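Local coordinates for UPF0062 protein MJ1593 (Methanocaldococcus jannaschii, PDB 2YX5), which is of unknown function but is a small alpha-beta protein of the PurS family, assembled here from four copies of the chain, at residues E53-E58 / I77-I82; E61-L66 / H73-K78. One frame throughout, in Å; residues are numbered along the deposited sequence.

Contact 1 (E53-E58 / I77-I82)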
loop_
_atom_site.group_PDB
_atom_site.type_symbol
_atom_site.label_atom_id
_atom_site.label_comp_id
_atom_site.label_asym_id
_atom_site.label_seq_id
_atom_site.Cartn_x
_atom_site.Cartn_y
_atom_site.Cartn_z
ATOM N N GLU A 53 -3.221 25.954 -14.310
ATOM C CA GLU A 53 -2.431 25.311 -15.346
ATOM C C GLU A 53 -0.976 25.236 -14.909
ATOM O O GLU A 53 -0.291 24.250 -15.188
ATOM C CB GLU A 53 -2.545 26.058 -16.680
ATOM C CG GLU A 53 -1.676 25.480 -17.803
ATOM C CD GLU A 53 -1.859 23.971 -17.995
ATOM O OE1 GLU A 53 -3.019 23.506 -18.065
ATOM O OE2 GLU A 53 -0.842 23.244 -18.086
ATOM N N LYS A 54 -0.503 26.266 -14.207
ATOM C CA LYS A 54 0.880 26.267 -13.770
ATOM C C LYS A 54 1.106 25.284 -12.639
ATOM O O LYS A 54 2.208 24.763 -12.478
ATOM C CB LYS A 54 1.326 27.676 -13.357
ATOM C CG LYS A 54 1.976 28.472 -14.492
ATOM C CD LYS A 54 3.155 29.283 -13.976
ATOM C CE LYS A 54 4.117 29.683 -15.090
ATOM N NZ LYS A 54 5.331 30.363 -14.544
ATOM N N VAL A 55 0.055 25.031 -11.865
ATOM C CA VAL A 55 0.131 24.095 -10.747
ATOM C C VAL A 55 0.260 22.691 -11.334
ATOM O O VAL A 55 1.140 21.913 -10.938
ATOM C CB VAL A 55 -1.139 24.153 -9.867
ATOM C CG1 VAL A 55 -0.971 23.259 -8.657
ATOM C CG2 VAL A 55 -1.407 25.573 -9.423
ATOM N N LYS A 56 -0.628 22.395 -12.286
ATOM C CA LYS A 56 -0.654 21.116 -12.980
ATOM C C LYS A 56 0.738 20.833 -13.552
ATOM O O LYS A 56 1.216 19.697 -13.534
ATOM C CB LYS A 56 -1.707 21.139 -14.101
ATOM C CG LYS A 56 -1.860 19.825 -14.895
ATOM C CD LYS A 56 -2.950 19.965 -15.973
ATOM C CE LYS A 56 -3.039 18.759 -16.920
ATOM N NZ LYS A 56 -3.986 17.699 -16.475
ATOM N N GLU A 57 1.397 21.872 -14.045
ATOM C CA GLU A 57 2.730 21.690 -14.591
ATOM C C GLU A 57 3.669 21.273 -13.475
ATOM O O GLU A 57 4.489 20.385 -13.632
ATOM C CB GLU A 57 3.239 22.990 -15.224
ATOM C CG GLU A 57 2.576 23.339 -16.541
ATOM C CD GLU A 57 3.181 24.568 -17.188
ATOM O OE1 GLU A 57 3.056 25.677 -16.624
ATOM O OE2 GLU A 57 3.791 24.422 -18.264
ATOM N N GLU A 58 3.534 21.917 -12.334
ATOM C CA GLU A 58 4.415 21.610 -11.237
ATOM C C GLU A 58 4.252 20.182 -10.693
ATOM O O GLU A 58 5.243 19.477 -10.491
ATOM C CB GLU A 58 4.223 22.640 -10.126
ATOM C CG GLU A 58 5.459 22.823 -9.252
ATOM C CD GLU A 58 5.209 23.729 -8.062
ATOM O OE1 GLU A 58 4.584 24.805 -8.235
ATOM O OE2 GLU A 58 5.651 23.367 -6.948
ATOM N N ILE A 77 -3.725 14.107 -13.318
ATOM C CA ILE A 77 -3.771 15.247 -12.404
ATOM C C ILE A 77 -4.920 16.246 -12.574
ATOM O O ILE A 77 -5.135 16.800 -13.652
ATOM C CB ILE A 77 -2.441 16.044 -12.499
ATOM C CG1 ILE A 77 -1.254 15.088 -12.305
ATOM C CG2 ILE A 77 -2.424 17.169 -11.472
ATOM C CD1 ILE A 77 0.033 15.582 -12.932
ATOM N N LYS A 78 -5.639 16.485 -11.489
ATOM C CA LYS A 78 -6.741 17.438 -11.468
ATOM C C LYS A 78 -6.335 18.541 -10.490
ATOM O O LYS A 78 -5.876 18.258 -9.386
ATOM C CB LYS A 78 -8.022 16.756 -10.985
ATOM C CG LYS A 78 -8.432 15.569 -11.850
ATOM C CD LYS A 78 -9.263 14.531 -11.082
ATOM C CE LYS A 78 -9.467 13.263 -11.920
ATOM N NZ LYS A 78 -10.162 12.181 -11.172
ATOM N N VAL A 79 -6.484 19.794 -10.902
ATOM C CA VAL A 79 -6.124 20.921 -10.043
ATOM C C VAL A 79 -7.340 21.819 -9.832
ATOM O O VAL A 79 -7.948 22.292 -10.790
ATOM C CB VAL A 79 -4.960 21.759 -10.666
ATOM C CG1 VAL A 79 -4.648 22.963 -9.803
ATOM C CG2 VAL A 79 -3.731 20.901 -10.820
ATOM N N GLU A 80 -7.706 22.026 -8.575
ATOM C CA GLU A 80 -8.828 22.883 -8.250
ATOM C C GLU A 80 -8.345 23.995 -7.353
ATOM O O GLU A 80 -7.580 23.747 -6.420
ATOM C CB GLU A 80 -9.904 22.106 -7.509
ATOM C CG GLU A 80 -10.623 21.068 -8.330
ATOM C CD GLU A 80 -11.698 20.376 -7.520
ATOM O OE1 GLU A 80 -11.356 19.829 -6.446
ATOM O OE2 GLU A 80 -12.877 20.386 -7.951
ATOM N N LYS A 81 -8.777 25.220 -7.633
ATOM C CA LYS A 81 -8.385 26.341 -6.786
ATOM C C LYS A 81 -9.254 26.335 -5.543
ATOM O O LYS A 81 -10.479 26.186 -5.630
ATOM C CB LYS A 81 -8.567 27.682 -7.494
ATOM C CG LYS A 81 -8.383 28.867 -6.542
ATOM C CD LYS A 81 -8.376 30.209 -7.254
ATOM C CE LYS A 81 -8.240 31.343 -6.254
ATOM N NZ LYS A 81 -7.031 31.174 -5.393
ATOM N N ILE A 82 -8.622 26.485 -4.386
ATOM C CA ILE A 82 -9.363 26.509 -3.135
ATOM C C ILE A 82 -9.918 27.911 -3.038
ATOM O O ILE A 82 -9.172 28.901 -3.091
ATOM C CB ILE A 82 -8.468 26.209 -1.939
ATOM C CG1 ILE A 82 -7.873 24.809 -2.086
ATOM C CG2 ILE A 82 -9.287 26.291 -0.654
ATOM C CD1 ILE A 82 -6.612 24.613 -1.311
#
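Val79 offers its two methyls to different parts of helix 52-67. Val79 CG1 meets the branch point of Val55, 3.7 Å from Val55 CB and 3.9 Å from Val55 CG1, the side chains crossing at a slant. Val79 CG2 lies against the helix backbone, 3.7 Å from Lys56 N. A short beta-branched residue suits this place, because the CA atoms of Lys56 and Val79 are only 6.2 Å apart. Beside this apolar patch the aliphatic part of Lys56 runs back along the strand toward Ile77, extended through its first three torsions and bent at the last (chi4 91°). That turn brings Lys56 NZ to 3.2 Å from Ile77 O, a weak hydrogen bond; a long lysine suits this margin, its CB lying by Val79 and its charged end reaching a strand carbonyl. In this alpha-beta fold helix 52-67 lies over the three-stranded antiparallel sheet: strand 73-81 is outermost within the chain, and the helix segment runs against it at 140°, with axes 8.2 Å apart. Backbone bonds from Lys78 to Thr5 and Glu80 to Lys3 tie it to strand 2-10. Buried Val55 also touches Tyr2 of strand 2-10 and Met47 of strand 34-47, and Glu52 touches Val79.

Contact 2 (E61-L66 / H73-K78)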
loop_
_atom_site.group_PDB
_atom_site.type_symbol
_atom_site.label_atom_id
_atom_site.label_comp_id
_atom_site.label_asym_id
_atom_site.label_seq_id
_atom_site.Cartn_x
_atom_site.Cartn_y
_atom_site.Cartn_z
ATOM N N GLU A 61 5.727 17.671 -12.790
ATOM C CA GLU A 61 7.134 17.459 -12.511
ATOM C C GLU A 61 7.341 16.560 -11.287
ATOM O O GLU A 61 8.217 15.694 -11.286
ATOM C CB GLU A 61 7.822 18.792 -12.273
ATOM C CG GLU A 61 8.298 19.436 -13.523
ATOM C CD GLU A 61 9.340 18.591 -14.203
ATOM O OE1 GLU A 61 10.381 18.327 -13.549
ATOM O OE2 GLU A 61 9.114 18.195 -15.374
ATOM N N MET A 62 6.549 16.779 -10.238
ATOM C CA MET A 62 6.643 15.968 -9.019
ATOM C C MET A 62 6.473 14.491 -9.370
ATOM O O MET A 62 7.205 13.638 -8.883
ATOM C CB MET A 62 5.557 16.377 -8.029
ATOM C CG MET A 62 5.706 17.786 -7.483
ATOM S SD MET A 62 4.240 18.250 -6.526
ATOM C CE MET A 62 4.018 20.011 -6.955
ATOM N N CYS A 63 5.496 14.222 -10.226
ATOM C CA CYS A 63 5.189 12.882 -10.691
ATOM C C CYS A 63 6.377 12.348 -11.460
ATOM O O CYS A 63 6.884 11.258 -11.177
ATOM C CB CYS A 63 3.976 12.904 -11.646
ATOM S SG CYS A 63 2.348 13.059 -10.892
ATOM N N LYS A 64 6.799 13.139 -12.445
ATOM C CA LYS A 64 7.897 12.783 -13.323
ATOM C C LYS A 64 9.153 12.434 -12.591
ATOM O O LYS A 64 9.845 11.517 -13.000
ATOM C CB LYS A 64 8.212 13.905 -14.313
ATOM C CG LYS A 64 9.313 13.534 -15.310
ATOM C CD LYS A 64 9.766 14.723 -16.151
ATOM C CE LYS A 64 8.608 15.347 -16.918
ATOM N NZ LYS A 64 7.977 14.386 -17.860
ATOM N N LYS A 65 9.462 13.143 -11.514
ATOM C CA LYS A 65 10.686 12.820 -10.809
ATOM C C LYS A 65 10.586 12.193 -9.409
ATOM O O LYS A 65 11.604 12.023 -8.741
ATOM C CB LYS A 65 11.604 14.042 -10.775
ATOM C CG LYS A 65 11.052 15.228 -10.036
ATOM C CD LYS A 65 12.119 16.334 -9.917
ATOM C CE LYS A 65 12.667 16.795 -11.274
ATOM N NZ LYS A 65 13.693 17.864 -11.106
ATOM N N LEU A 66 9.383 11.834 -8.963
ATOM C CA LEU A 66 9.255 11.203 -7.651
ATOM C C LEU A 66 8.045 10.312 -7.480
ATOM O O LEU A 66 8.169 9.103 -7.322
ATOM C CB LEU A 66 9.234 12.241 -6.524
ATOM C CG LEU A 66 9.245 11.598 -5.132
ATOM C CD1 LEU A 66 10.538 10.800 -4.974
ATOM C CD2 LEU A 66 9.132 12.636 -4.044
ATOM N N HIS A 73 3.734 2.761 -14.050
ATOM C CA HIS A 73 2.643 3.630 -13.636
ATOM C C HIS A 73 2.050 4.545 -14.662
ATOM O O HIS A 73 2.733 5.044 -15.544
ATOM C CB HIS A 73 3.106 4.518 -12.478
ATOM C CG HIS A 73 3.447 3.773 -11.235
ATOM N ND1 HIS A 73 4.498 4.136 -10.421
ATOM C CD2 HIS A 73 2.839 2.730 -10.624
ATOM C CE1 HIS A 73 4.518 3.356 -9.362
ATOM N NE2 HIS A 73 3.520 2.494 -9.459
ATOM N N ASP A 74 0.755 4.770 -14.502
ATOM C CA ASP A 74 0.008 5.700 -15.324
ATOM C C ASP A 74 -0.518 6.639 -14.248
ATOM O O ASP A 74 -0.693 6.217 -13.098
ATOM C CB ASP A 74 -1.154 5.016 -16.051
ATOM C CG ASP A 74 -0.764 4.508 -17.439
ATOM O OD1 ASP A 74 0.282 4.944 -17.976
ATOM O OD2 ASP A 74 -1.521 3.681 -17.997
ATOM N N TYR A 75 -0.737 7.906 -14.584
ATOM C CA TYR A 75 -1.249 8.840 -13.586
ATOM C C TYR A 75 -2.001 9.978 -14.242
ATOM O O TYR A 75 -1.838 10.222 -15.425
ATOM C CB TYR A 75 -0.095 9.377 -12.715
ATOM C CG TYR A 75 0.894 10.232 -13.457
ATOM C CD1 TYR A 75 0.621 11.575 -13.730
ATOM C CD2 TYR A 75 2.091 9.700 -13.921
ATOM C CE1 TYR A 75 1.519 12.370 -14.450
ATOM C CE2 TYR A 75 3.006 10.486 -14.647
ATOM C CZ TYR A 75 2.717 11.818 -14.907
ATOM O OH TYR A 75 3.632 12.599 -15.596
ATOM N N GLU A 76 -2.858 10.643 -13.478
ATOM C CA GLU A 76 -3.598 11.781 -13.985
ATOM C C GLU A 76 -3.717 12.837 -12.900
ATOM O O GLU A 76 -3.795 12.510 -11.721
ATOM C CB GLU A 76 -4.967 11.366 -14.517
ATOM C CG GLU A 76 -5.781 10.451 -13.642
ATOM C CD GLU A 76 -7.145 10.137 -14.265
ATOM O OE1 GLU A 76 -7.945 11.091 -14.444
ATOM O OE2 GLU A 76 -7.408 8.945 -14.575
ATOM N N ILE A 77 -3.725 14.107 -13.318
ATOM C CA ILE A 77 -3.771 15.247 -12.404
ATOM C C ILE A 77 -4.920 16.246 -12.574
ATOM O O ILE A 77 -5.135 16.800 -13.652
ATOM C CB ILE A 77 -2.441 16.044 -12.499
ATOM C CG1 ILE A 77 -1.254 15.088 -12.305
ATOM C CG2 ILE A 77 -2.424 17.169 -11.472
ATOM C CD1 ILE A 77 0.033 15.582 -12.932
ATOM N N LYS A 78 -5.639 16.485 -11.489
ATOM C CA LYS A 78 -6.741 17.438 -11.468
ATOM C C LYS A 78 -6.335 18.541 -10.490
ATOM O O LYS A 78 -5.876 18.258 -9.386
ATOM C CB LYS A 78 -8.022 16.756 -10.985
ATOM C CG LYS A 78 -8.432 15.569 -11.850
ATOM C CD LYS A 78 -9.263 14.531 -11.082
ATOM C CE LYS A 78 -9.467 13.263 -11.920
ATOM N NZ LYS A 78 -10.162 12.181 -11.172
#
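Cys63 SG touches two strand side chains, both on its strand-facing side, at 3.6 Å from Tyr75 CD1 and 4.0 Å from Ile77 CD1. This is a Cys sulfur-aromatic contact, built where helix 52-67 lies across one face of the chain's antiparallel sheet and meets its outermost strand 73-81. Cys63 SG stands over the face of the Tyr75 ring, 3.9 Å from its centroid and 23° off the normal. Cys63 CB shares that face, 3.8 Å from the Tyr75 ring centroid, in a CH-pi contact. With its SG anti to the carbonyl carbon (chi1 -77°), Cys63 places sulfur and methylene together on the ring. Tyr75 has CG between its backbone N and carbonyl carbon (chi1 66°), and the ring reaches across to the helix, whose axis is 10.3 Å from the strand's. A large aromatic suits such a wide gap, while the small, weakly polar thiol suits the buried helix side, where Val6 of strand 2-10 also meets it. Ala68 touches Tyr75 from the loop after the helix, and at the start of the strand His73 packs on Pro17 of the third subunit. At the phenol end of the ring, Tyr75 OH passes 4.0 Å from Cys63 CB.

How the contacts relate
Contacts 1 and 2 are successive parts of one interface between helix 52-67 and strand 73-81, with centres about 12 Å apart. Ile77 belongs to both: its carbonyl and CG2 methyl face Lys56 in contact 1, while CD1 reaches Cys63 in contact 2, and its side chain also meets Val59 on the helix between them. The separation of the segment axes grows from 8.2 Å at contact 1 to 10.3 Å at contact 2, which matches the change from valine to tyrosine on the strand. Contact 2 lies nearer the centre of the chain, about 9 Å against about 15 Å between centres. Phe31 of the second subunit packs on the helix in both, against Glu58 and Met62.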